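Local coordinates for protein probable dipeptidase (Pseudomonas aeruginosa, PDB 3B40) that probably hydrolyses dipeptides as a metal-dependent dipeptidase of the membrane dipeptidase (M19) family, at residues Gly48-Val53 and Lys370-Ile375; Trp171-Arg176 and Pro185-Gly190; Ile133-Leu138 and Arg156-Phe161. The protein carries 11 engineered substitutions. All coordinates share one frame; numbering follows the deposited sequence.

Contact 1. Residues Gly48-Val53 and Lys370-Ile375. Engineered in segment 48-53: Gly48 (natural residue Asn).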
# COMPACT_ATOMS: atom_id res chain seq x y z
N GLY A 48 -10.27 6.38 -13.10
CA GLY A 48 -9.47 5.88 -12.00
C GLY A 48 -8.87 7.00 -11.17
O GLY A 48 -9.15 8.18 -11.41
N GLN A 49 -8.03 6.64 -10.21
CA GLN A 49 -7.44 7.65 -9.34
C GLN A 49 -6.06 8.07 -9.82
O GLN A 49 -5.46 8.95 -9.25
CB GLN A 49 -7.45 7.15 -7.89
CG GLN A 49 -8.85 7.14 -7.33
CD GLN A 49 -8.94 6.49 -5.95
OE1 GLN A 49 -8.56 5.34 -5.78
NE2 GLN A 49 -9.48 7.21 -4.99
N LEU A 50 -5.57 7.43 -10.88
CA LEU A 50 -4.31 7.79 -11.49
C LEU A 50 -4.39 7.78 -13.04
O LEU A 50 -4.79 6.79 -13.66
CB LEU A 50 -3.18 6.86 -11.03
CG LEU A 50 -1.85 6.89 -11.83
CD1 LEU A 50 -0.98 8.20 -11.66
CD2 LEU A 50 -0.98 5.64 -11.61
N ASP A 51 -3.91 8.87 -13.63
CA ASP A 51 -3.60 8.92 -15.08
C ASP A 51 -2.61 10.04 -15.32
O ASP A 51 -2.28 10.76 -14.39
CB ASP A 51 -4.87 9.09 -15.93
CG ASP A 51 -5.77 10.20 -15.42
OD1 ASP A 51 -5.36 11.40 -15.51
OD2 ASP A 51 -6.90 9.88 -14.97
N LEU A 52 -2.12 10.20 -16.55
CA LEU A 52 -1.09 11.21 -16.79
C LEU A 52 -1.62 12.65 -16.67
O LEU A 52 -0.89 13.55 -16.29
CB LEU A 52 -0.35 10.97 -18.11
CG LEU A 52 0.44 9.65 -18.27
CD1 LEU A 52 0.94 9.52 -19.72
CD2 LEU A 52 1.59 9.52 -17.30
N VAL A 53 -2.89 12.84 -16.98
CA VAL A 53 -3.57 14.13 -16.83
C VAL A 53 -3.70 14.56 -15.36
O VAL A 53 -3.31 15.69 -14.99
CB VAL A 53 -4.98 14.11 -17.50
CG1 VAL A 53 -5.71 15.46 -17.28
CG2 VAL A 53 -4.84 13.81 -19.01
N LYS A 370 -8.75 12.85 -3.33
CA LYS A 370 -9.54 11.80 -3.91
C LYS A 370 -8.87 11.18 -5.12
O LYS A 370 -9.30 10.13 -5.60
CB LYS A 370 -10.94 12.32 -4.26
CG LYS A 370 -11.02 13.22 -5.50
CD LYS A 370 -12.45 13.68 -5.71
CE LYS A 370 -12.49 14.98 -6.47
NZ LYS A 370 -12.36 14.75 -7.95
N ASP A 371 -7.84 11.86 -5.62
CA ASP A 371 -7.01 11.31 -6.68
C ASP A 371 -5.66 12.06 -6.74
O ASP A 371 -5.41 12.98 -5.95
CB ASP A 371 -7.79 11.28 -8.03
CG ASP A 371 -8.13 12.67 -8.56
OD1 ASP A 371 -7.27 13.59 -8.47
OD2 ASP A 371 -9.26 12.84 -9.06
N VAL A 372 -4.79 11.65 -7.65
CA VAL A 372 -3.39 12.14 -7.65
C VAL A 372 -3.30 13.62 -7.98
O VAL A 372 -2.26 14.23 -7.75
CB VAL A 372 -2.43 11.34 -8.58
CG1 VAL A 372 -2.26 9.91 -8.06
CG2 VAL A 372 -2.92 11.37 -10.04
N SER A 373 -4.38 14.17 -8.53
CA SER A 373 -4.38 15.58 -8.94
C SER A 373 -4.50 16.47 -7.71
O SER A 373 -4.25 17.69 -7.79
CB SER A 373 -5.51 15.87 -9.95
OG SER A 373 -6.74 16.07 -9.29
N GLU A 374 -4.87 15.86 -6.58
CA GLU A 374 -5.17 16.61 -5.31
C GLU A 374 -4.06 16.53 -4.22
O GLU A 374 -4.24 16.97 -3.06
CB GLU A 374 -6.54 16.17 -4.77
CG GLU A 374 -7.72 16.71 -5.59
CD GLU A 374 -9.09 16.48 -4.97
OE1 GLU A 374 -9.25 15.71 -4.00
OE2 GLU A 374 -10.06 17.08 -5.48
N ILE A 375 -2.88 16.04 -4.60
CA ILE A 375 -1.77 15.93 -3.62
C ILE A 375 -1.41 17.23 -2.90
O ILE A 375 -1.00 17.21 -1.73
CB ILE A 375 -0.48 15.31 -4.25
CG1 ILE A 375 0.12 16.23 -5.34
CG2 ILE A 375 -0.81 13.91 -4.82
CD1 ILE A 375 1.65 15.98 -5.59

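Contact 2. Residues Trp171-Arg176 and Pro185-Gly190. Engineered in segment 171-176: Ala172 (natural residue Ser). Engineered in segment 185-190: Pro185 (natural residue Ala).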
# COMPACT_ATOMS: atom_id res chain seq x y z
N TRP A 171 5.19 -17.98 2.39
CA TRP A 171 6.41 -17.24 2.79
C TRP A 171 6.24 -16.44 4.09
O TRP A 171 7.17 -16.30 4.87
CB TRP A 171 6.78 -16.27 1.67
CG TRP A 171 7.36 -16.92 0.43
CD1 TRP A 171 7.17 -18.21 0.02
CD2 TRP A 171 8.26 -16.32 -0.52
NE1 TRP A 171 7.86 -18.44 -1.16
CE2 TRP A 171 8.53 -17.29 -1.52
CE3 TRP A 171 8.82 -15.05 -0.65
CZ2 TRP A 171 9.37 -17.03 -2.62
CZ3 TRP A 171 9.65 -14.79 -1.75
CH2 TRP A 171 9.92 -15.78 -2.71
N ALA A 172 5.04 -15.88 4.30
CA ALA A 172 4.80 -14.99 5.42
C ALA A 172 3.34 -15.04 5.84
O ALA A 172 2.45 -15.12 4.97
CB ALA A 172 5.15 -13.56 5.00
N ASP A 173 3.09 -14.95 7.14
CA ASP A 173 1.72 -14.75 7.68
C ASP A 173 1.23 -13.32 7.42
O ASP A 173 2.00 -12.36 7.51
CB ASP A 173 1.64 -15.00 9.19
CG ASP A 173 2.01 -16.43 9.60
OD1 ASP A 173 1.87 -17.39 8.80
OD2 ASP A 173 2.47 -16.60 10.76
N SER A 174 -0.07 -13.17 7.20
CA SER A 174 -0.62 -11.86 6.98
C SER A 174 -1.16 -11.28 8.30
O SER A 174 -1.47 -12.03 9.22
CB SER A 174 -1.72 -11.94 5.91
OG SER A 174 -2.43 -10.71 5.80
N SER A 175 -1.27 -9.97 8.39
CA SER A 175 -1.98 -9.35 9.51
C SER A 175 -3.50 -9.58 9.36
O SER A 175 -4.26 -9.39 10.32
CB SER A 175 -1.64 -7.87 9.59
OG SER A 175 -2.09 -7.12 8.44
N ARG A 176 -3.93 -9.98 8.16
CA ARG A 176 -5.36 -10.18 7.88
C ARG A 176 -5.57 -11.54 7.27
O ARG A 176 -5.78 -11.65 6.04
CB ARG A 176 -5.87 -9.08 6.95
CG ARG A 176 -6.06 -7.74 7.66
CD ARG A 176 -6.68 -6.72 6.71
NE ARG A 176 -5.72 -6.29 5.68
CZ ARG A 176 -5.97 -5.36 4.76
NH1 ARG A 176 -5.04 -5.03 3.86
NH2 ARG A 176 -7.17 -4.76 4.73
N PRO A 185 -4.69 -17.66 12.11
CA PRO A 185 -3.81 -16.54 12.47
C PRO A 185 -2.40 -17.04 12.81
O PRO A 185 -2.24 -18.09 13.45
CB PRO A 185 -4.50 -15.94 13.72
CG PRO A 185 -5.37 -17.05 14.23
CD PRO A 185 -5.85 -17.77 13.02
N ASP A 186 -1.39 -16.31 12.36
CA ASP A 186 -0.01 -16.64 12.65
C ASP A 186 0.37 -18.11 12.35
O ASP A 186 1.13 -18.68 13.09
CB ASP A 186 0.34 -16.30 14.10
CG ASP A 186 -0.01 -14.87 14.48
OD1 ASP A 186 0.52 -13.93 13.83
OD2 ASP A 186 -0.78 -14.69 15.44
N ALA A 187 -0.13 -18.67 11.24
CA ALA A 187 0.06 -20.09 10.89
C ALA A 187 1.52 -20.53 10.86
O ALA A 187 1.87 -21.60 11.37
CB ALA A 187 -0.63 -20.42 9.55
N LEU A 188 2.36 -19.71 10.25
CA LEU A 188 3.80 -19.94 10.19
C LEU A 188 4.59 -19.56 11.44
O LEU A 188 5.79 -19.88 11.54
CB LEU A 188 4.41 -19.17 8.99
CG LEU A 188 3.91 -19.62 7.60
CD1 LEU A 188 4.49 -18.70 6.53
CD2 LEU A 188 4.28 -21.11 7.34
N GLY A 189 3.98 -18.79 12.34
CA GLY A 189 4.77 -18.10 13.38
C GLY A 189 5.61 -16.91 12.88
O GLY A 189 6.59 -16.51 13.52
N GLY A 190 5.20 -16.31 11.77
CA GLY A 190 5.93 -15.16 11.18
C GLY A 190 6.29 -15.52 9.75
O GLY A 190 5.40 -15.63 8.91
O HOH W 1 2.64 -14.36 12.31
O HOH W 2 -1.75 -14.66 10.22

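Contact 3. Residues Ile133-Leu138 and Arg156-Phe161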
# COMPACT_ATOMS: atom_id res chain seq x y z
N ILE A 133 7.70 5.87 -12.71
CA ILE A 133 7.17 4.64 -12.12
C ILE A 133 8.25 3.93 -11.35
O ILE A 133 9.35 3.71 -11.87
CB ILE A 133 6.63 3.70 -13.21
CG1 ILE A 133 5.36 4.29 -13.84
CG2 ILE A 133 6.38 2.27 -12.65
CD1 ILE A 133 4.93 3.56 -15.12
N VAL A 134 7.95 3.57 -10.10
CA VAL A 134 8.79 2.65 -9.36
C VAL A 134 8.04 1.31 -9.39
O VAL A 134 6.89 1.24 -8.95
CB VAL A 134 9.06 3.13 -7.91
CG1 VAL A 134 9.73 2.02 -7.09
CG2 VAL A 134 9.91 4.41 -7.93
N MET A 135 8.66 0.30 -9.99
CA MET A 135 7.99 -0.98 -10.20
C MET A 135 8.14 -1.71 -8.89
O MET A 135 9.25 -2.00 -8.47
CB MET A 135 8.68 -1.81 -11.28
CG MET A 135 7.95 -3.14 -11.57
SD MET A 135 8.60 -4.12 -13.00
CE MET A 135 8.20 -2.97 -14.33
N SER A 136 7.01 -2.00 -8.25
CA SER A 136 7.06 -2.74 -6.98
C SER A 136 6.37 -4.07 -7.22
O SER A 136 5.94 -4.35 -8.33
CB SER A 136 6.42 -1.93 -5.85
OG SER A 136 5.11 -1.51 -6.21
N MET A 137 6.30 -4.90 -6.18
CA MET A 137 5.66 -6.20 -6.25
C MET A 137 5.09 -6.38 -4.86
O MET A 137 5.77 -6.08 -3.87
CB MET A 137 6.71 -7.29 -6.58
CG MET A 137 6.16 -8.71 -6.72
SD MET A 137 7.10 -9.85 -7.78
CE MET A 137 8.45 -10.22 -6.73
N LEU A 138 3.84 -6.83 -4.76
CA LEU A 138 3.25 -7.08 -3.46
C LEU A 138 2.59 -8.44 -3.52
O LEU A 138 1.85 -8.72 -4.46
CB LEU A 138 2.25 -5.96 -3.06
CG LEU A 138 1.56 -5.99 -1.69
CD1 LEU A 138 2.55 -5.71 -0.56
CD2 LEU A 138 0.45 -4.93 -1.64
N ARG A 156 13.83 -7.84 -14.26
CA ARG A 156 12.80 -7.19 -15.07
C ARG A 156 12.43 -5.76 -14.59
O ARG A 156 11.68 -5.06 -15.27
CB ARG A 156 11.58 -8.11 -15.15
CG ARG A 156 11.95 -9.45 -15.79
CD ARG A 156 10.84 -10.49 -15.71
NE ARG A 156 9.79 -10.18 -16.67
CZ ARG A 156 8.58 -10.71 -16.66
NH1 ARG A 156 8.24 -11.59 -15.72
NH2 ARG A 156 7.70 -10.36 -17.59
N GLY A 157 12.96 -5.31 -13.45
CA GLY A 157 12.65 -3.95 -12.99
C GLY A 157 12.05 -3.76 -11.61
O GLY A 157 11.92 -2.61 -11.14
N VAL A 158 11.71 -4.84 -10.93
CA VAL A 158 11.13 -4.71 -9.59
C VAL A 158 12.18 -4.15 -8.60
O VAL A 158 13.32 -4.62 -8.57
CB VAL A 158 10.49 -6.04 -9.10
CG1 VAL A 158 10.24 -6.02 -7.57
CG2 VAL A 158 9.21 -6.31 -9.86
N ARG A 159 11.81 -3.14 -7.82
CA ARG A 159 12.75 -2.52 -6.90
C ARG A 159 12.30 -2.52 -5.43
O ARG A 159 13.06 -2.08 -4.54
CB ARG A 159 13.09 -1.10 -7.39
CG ARG A 159 13.98 -1.08 -8.65
CD ARG A 159 15.34 -1.70 -8.39
NE ARG A 159 16.14 -1.84 -9.61
CZ ARG A 159 16.13 -2.87 -10.45
NH1 ARG A 159 15.33 -3.92 -10.29
NH2 ARG A 159 16.93 -2.83 -11.50
N MET A 160 11.10 -3.04 -5.17
CA MET A 160 10.52 -3.13 -3.82
C MET A 160 9.62 -4.36 -3.84
O MET A 160 8.95 -4.59 -4.83
CB MET A 160 9.69 -1.86 -3.48
CG MET A 160 9.06 -1.82 -2.03
SD MET A 160 8.41 -0.22 -1.32
CE MET A 160 7.14 0.25 -2.50
N PHE A 161 9.64 -5.14 -2.75
CA PHE A 161 8.85 -6.37 -2.61
C PHE A 161 8.21 -6.43 -1.22
O PHE A 161 8.89 -6.31 -0.17
CB PHE A 161 9.75 -7.62 -2.84
CG PHE A 161 9.03 -8.94 -2.64
CD1 PHE A 161 9.19 -9.68 -1.48
CD2 PHE A 161 8.19 -9.43 -3.63
CE1 PHE A 161 8.51 -10.92 -1.29
CE2 PHE A 161 7.52 -10.66 -3.45
CZ PHE A 161 7.67 -11.38 -2.29
O HOH W 3 11.50 0.07 -10.57

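Contact 1. Residues Gly48-Val53 and Lys370-Ile375
With chi1 at -71° Gln49 sets CG beside its own backbone N, and the extended chain beyond it carries the carboxamide alongside the backbone of Lys370. There NE2 donates to Lys370 O at 3.0 Å, approaching from above the carbonyl plane, while CG rests 3.5 Å from the same oxygen. The amide has further partners: NE2 also bonds to Gly364 O and OE1 accepts from Asn361 N, which fixes its rotation. Two residues on, Val372 N gives a 3.2 Å hydrogen bond to Gln49 O, and both methyls of Val372 lie close to that carbonyl oxygen. CG2 of Val372 then meets CD1 of Leu50 at 4.1 Å, a loose apolar touch between obliquely crossing side chains. Asp371 lays its CB against Gln49 O and turns its carboxylate back on its own loop, where OD1 takes Ser373 N at 2.9 Å in an Asx turn and Ser373 OG on its syn lone pair. Asp51 N-caps helix 52-58, and its OD2 forms a salt bridge with Lys54. The contact fastens the loop before helix 375-385 to the entry of helix 52-58, Val372 and Leu50 both packing on Ile29 of strand 25-29 and Leu50 also on Phe131 of strand 131-138.

Contact 2. Residues Trp171-Arg176 and Pro185-Gly190
Asp173 CA and Gly190 CA lie 5.5 Å apart where the extended backbone of Ala172-Ser174 passes a type I beta turn running from Asp186 to Gly189, and Asp173 N donates to Gly190 O at 3.0 Å in a nearly straight bond. The same carbonyl oxygen also receives a CA-H...O contact from Ala172, an engineered residue.

The side chain of Asp173 carries most of the contact. Its CG lies beside the backbone N (chi1 -61°), which directs the carboxylate into the turn. OD1 accepts Leu188 N at 2.8 Å on its syn lone pair; OD2 accepts Gly190 N at 2.9 Å, this donor standing well above the carboxylate plane. One carboxylate therefore grips two backbone N-H groups two residues apart, and the bond from Asp173 N back to Gly190 O makes the clasp reciprocal. Leu188 lies against the carboxylate, its CB 3.1 Å from Asp173 OD1, and its CD1 reaches on to Ala172 N at 3.6 Å. Water 1 donates to both Asp173 OD2 and Asp186 OD1, bridging two acids whose like charges it probably helps to accommodate. A second water joins Ser174 O to Asp186 N. Gly190 adopts backbone angles of 124°/-109°, a conformation open mainly to glycine.

Both segments belong to the long excursion between strand 160-162 and helix 193-205. Asp173 and Ser175 make backbone hydrogen bonds to Ser215 and Gln213, in the connection from strand 208-210 to helix 216-225, and Gly189 O accepts from Gln221 of that helix.

Contact 3. Residues Ile133-Leu138 and Arg156-Phe161
A beta-alpha-beta crossover, strand 131-138 to helix 148-155 to strand 160-162, brings Met135 and Met137 against Val158 and Phe161 in the parallel sheet of this TIM-barrel-clan protein. Gly157 ends the helix in a Schellman motif, and the chain then runs in beside the first strand. Arg159 N donates to Met135 O at 2.9 Å, nearly straight; further on, Met137 N reaches Met160 O only in a weak, bent bond. Just before Arg159, Val158 CA adds a CA-H...O contact to the same Met135 O. Water 3 bridges Met135 N and Gly157 O, serving two polar atoms where the backbones are not directly bonded. The Met135 side chain, CG opposite the backbone N (chi1 -177°), crosses Val158 at about a right angle, CG meeting Val158 CG2 at 3.8 Å. Its CB also presses on Gly157 O. Ser136 and Met160 touch through their CB atoms, 4.0 Å apart, on one face of the sheet. On the other face Met137 makes a Met-aromatic contact, SD standing 5.5 Å from the Phe161 ring centroid at the edge. Separately, Met137 CG touches that edge in the ring plane. The bend at chi3 (76°) folds the methyl back, placing CE 3.2 Å from Phe161 CD2.

All three contacts belong to the one M19 dipeptidase domain. Contacts 1 and 2 sit on opposite sides of the chain's centre, their centres about 34 Å apart. Contact 3 lies about 20 Å from contact 1 and about 23 Å from contact 2, centre to centre. Contact 1 joins residues 317 apart in sequence, and both other contacts fall within that span; contact 3 closes before contact 2 opens. Contacts 2 and 3 meet directly, with Trp171 CZ3 packing 4.0 Å from Phe161 CZ, whereas the nearest atoms of contacts 1 and 3 remain about 7 Å apart. In contact 3 the Arg156 side chain is about 12 Å from a bound calcium ion.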